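Local structure of uncharacterized protein (Leishmania infantum, 4TYZ) at residues 65-70 with 98-103. The protein is of unknown function; this chain is its C-terminal GRAM domain, and the whole protein may bind and transfer sterols. Numbering follows the deposited sequence.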
# COMPACT_ATOMS: atom_id res chain seq x y z
N ILE A 65 0.08 -11.10 3.74
CA ILE A 65 -0.10 -10.32 2.52
C ILE A 65 -0.44 -11.31 1.42
O ILE A 65 0.33 -12.24 1.17
CB ILE A 65 1.16 -9.51 2.15
CG1 ILE A 65 1.56 -8.60 3.30
CG2 ILE A 65 0.94 -8.71 0.86
CD1 ILE A 65 2.81 -7.76 3.03
N ILE A 66 -1.60 -11.13 0.80
CA ILE A 66 -2.11 -12.07 -0.20
C ILE A 66 -2.21 -11.42 -1.57
O ILE A 66 -2.71 -10.29 -1.68
CB ILE A 66 -3.49 -12.60 0.21
CG1 ILE A 66 -3.39 -13.37 1.53
CG2 ILE A 66 -4.09 -13.45 -0.89
CD1 ILE A 66 -4.73 -13.82 2.07
N LYS A 67 -1.72 -12.10 -2.60
CA LYS A 67 -1.86 -11.63 -3.97
C LYS A 67 -3.16 -12.22 -4.49
O LYS A 67 -3.20 -13.36 -4.95
CB LYS A 67 -0.66 -12.04 -4.83
CG LYS A 67 -0.49 -11.21 -6.09
CD LYS A 67 0.37 -11.88 -7.14
CE LYS A 67 1.85 -11.88 -6.79
NZ LYS A 67 2.67 -12.34 -7.97
N SER A 68 -4.24 -11.44 -4.39
CA SER A 68 -5.60 -11.95 -4.56
C SER A 68 -5.83 -12.69 -5.87
O SER A 68 -5.42 -12.24 -6.94
CB SER A 68 -6.62 -10.80 -4.47
OG SER A 68 -6.37 -9.98 -3.34
N LYS A 69 -6.49 -13.84 -5.78
CA LYS A 69 -6.88 -14.57 -6.96
C LYS A 69 -7.88 -13.78 -7.79
O LYS A 69 -8.70 -13.04 -7.26
CB LYS A 69 -7.48 -15.92 -6.59
CG LYS A 69 -6.50 -16.84 -5.90
CD LYS A 69 -7.19 -18.12 -5.47
CE LYS A 69 -6.25 -19.29 -5.62
NZ LYS A 69 -5.89 -19.53 -7.06
N SER A 70 -7.80 -13.95 -9.09
CA SER A 70 -8.63 -13.20 -10.01
C SER A 70 -8.71 -13.90 -11.34
O SER A 70 -7.71 -14.40 -11.84
CB SER A 70 -8.08 -11.79 -10.20
OG SER A 70 -8.74 -11.14 -11.26
N GLN A 98 5.24 -6.47 -9.31
CA GLN A 98 6.37 -5.69 -8.81
C GLN A 98 6.05 -5.14 -7.42
O GLN A 98 6.92 -5.16 -6.54
CB GLN A 98 6.71 -4.53 -9.75
CG GLN A 98 7.39 -4.94 -11.04
CD GLN A 98 7.62 -3.76 -11.96
OE1 GLN A 98 7.33 -2.61 -11.60
NE2 GLN A 98 8.13 -4.02 -13.16
N ALA A 99 4.82 -4.67 -7.22
CA ALA A 99 4.41 -4.14 -5.92
C ALA A 99 4.48 -5.24 -4.87
O ALA A 99 4.99 -5.03 -3.77
CB ALA A 99 2.99 -3.56 -5.98
N TYR A 100 3.97 -6.41 -5.22
CA TYR A 100 3.92 -7.51 -4.27
C TYR A 100 5.34 -7.94 -3.92
O TYR A 100 5.66 -8.18 -2.75
CB TYR A 100 3.10 -8.67 -4.84
CG TYR A 100 2.98 -9.84 -3.90
CD1 TYR A 100 1.97 -9.88 -2.94
CD2 TYR A 100 3.86 -10.90 -3.97
CE1 TYR A 100 1.86 -10.95 -2.07
CE2 TYR A 100 3.75 -11.98 -3.11
CZ TYR A 100 2.75 -11.99 -2.17
OH TYR A 100 2.65 -13.07 -1.31
N SER A 101 6.21 -8.00 -4.92
CA SER A 101 7.61 -8.34 -4.68
C SER A 101 8.29 -7.34 -3.76
O SER A 101 9.05 -7.71 -2.86
CB SER A 101 8.37 -8.45 -6.00
OG SER A 101 7.91 -9.57 -6.72
N ALA A 102 8.02 -6.05 -3.99
CA ALA A 102 8.63 -5.01 -3.17
C ALA A 102 8.12 -5.10 -1.73
O ALA A 102 8.90 -4.95 -0.78
CB ALA A 102 8.36 -3.64 -3.77
N LEU A 103 6.83 -5.38 -1.57
CA LEU A 103 6.25 -5.62 -0.24
C LEU A 103 6.92 -6.79 0.46
O LEU A 103 7.33 -6.66 1.61
CB LEU A 103 4.75 -5.89 -0.32
CG LEU A 103 3.90 -4.69 -0.65
CD1 LEU A 103 2.44 -5.06 -0.62
CD2 LEU A 103 4.20 -3.60 0.34
O HOH W 1 5.18 -10.92 -7.45
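Ile65 meets the helix through its CG2 methyl, which lies 3.8 Å from CE1 of Tyr100 and 4.2 Å from CD1 of Leu103, so one branch touches side chains three residues apart on helix 98-103. That methyl stands anti to the backbone N because chi1 is -57°, which leaves CG1 beside the N. The carbonyl of the same residue lies at the edge of the Tyr100 ring, in its plane, and Tyr100 OH donates to Ile65 O; at 3.5 Å this bond is weak. Ile66 points away while Ile65 and Lys67 point toward the helix, the usual alternation of a strand. Lys67 meets one ring face with CB and CE, the middle of its chain arching away: CE sits 4.0 Å from the ring centroid, 29° off the normal, a CH-pi contact, while CB is 3.9 Å from Tyr100 CD1, nearer the rim. The bend at chi3 returns CE over the ring, beyond which NZ pairs with Asp97 in a salt bridge, and a water 2.9 Å from Lys67 NZ also bonds Ser101 OG. Tyr100 is thus gripped chiefly by carbon contacts. Strand 65-67, in an outermost strand of the seven-stranded sheet, and helix 98-103, in the C-terminal helix expected of the PH-like fold, run close to antiparallel (158°, axes 9.9 Å apart). Ile65 continues onto Met104 and Trp107, Tyr100 touches Ile78 of strand 78-82, and Leu103 packs on Ile39 of strand 31-39.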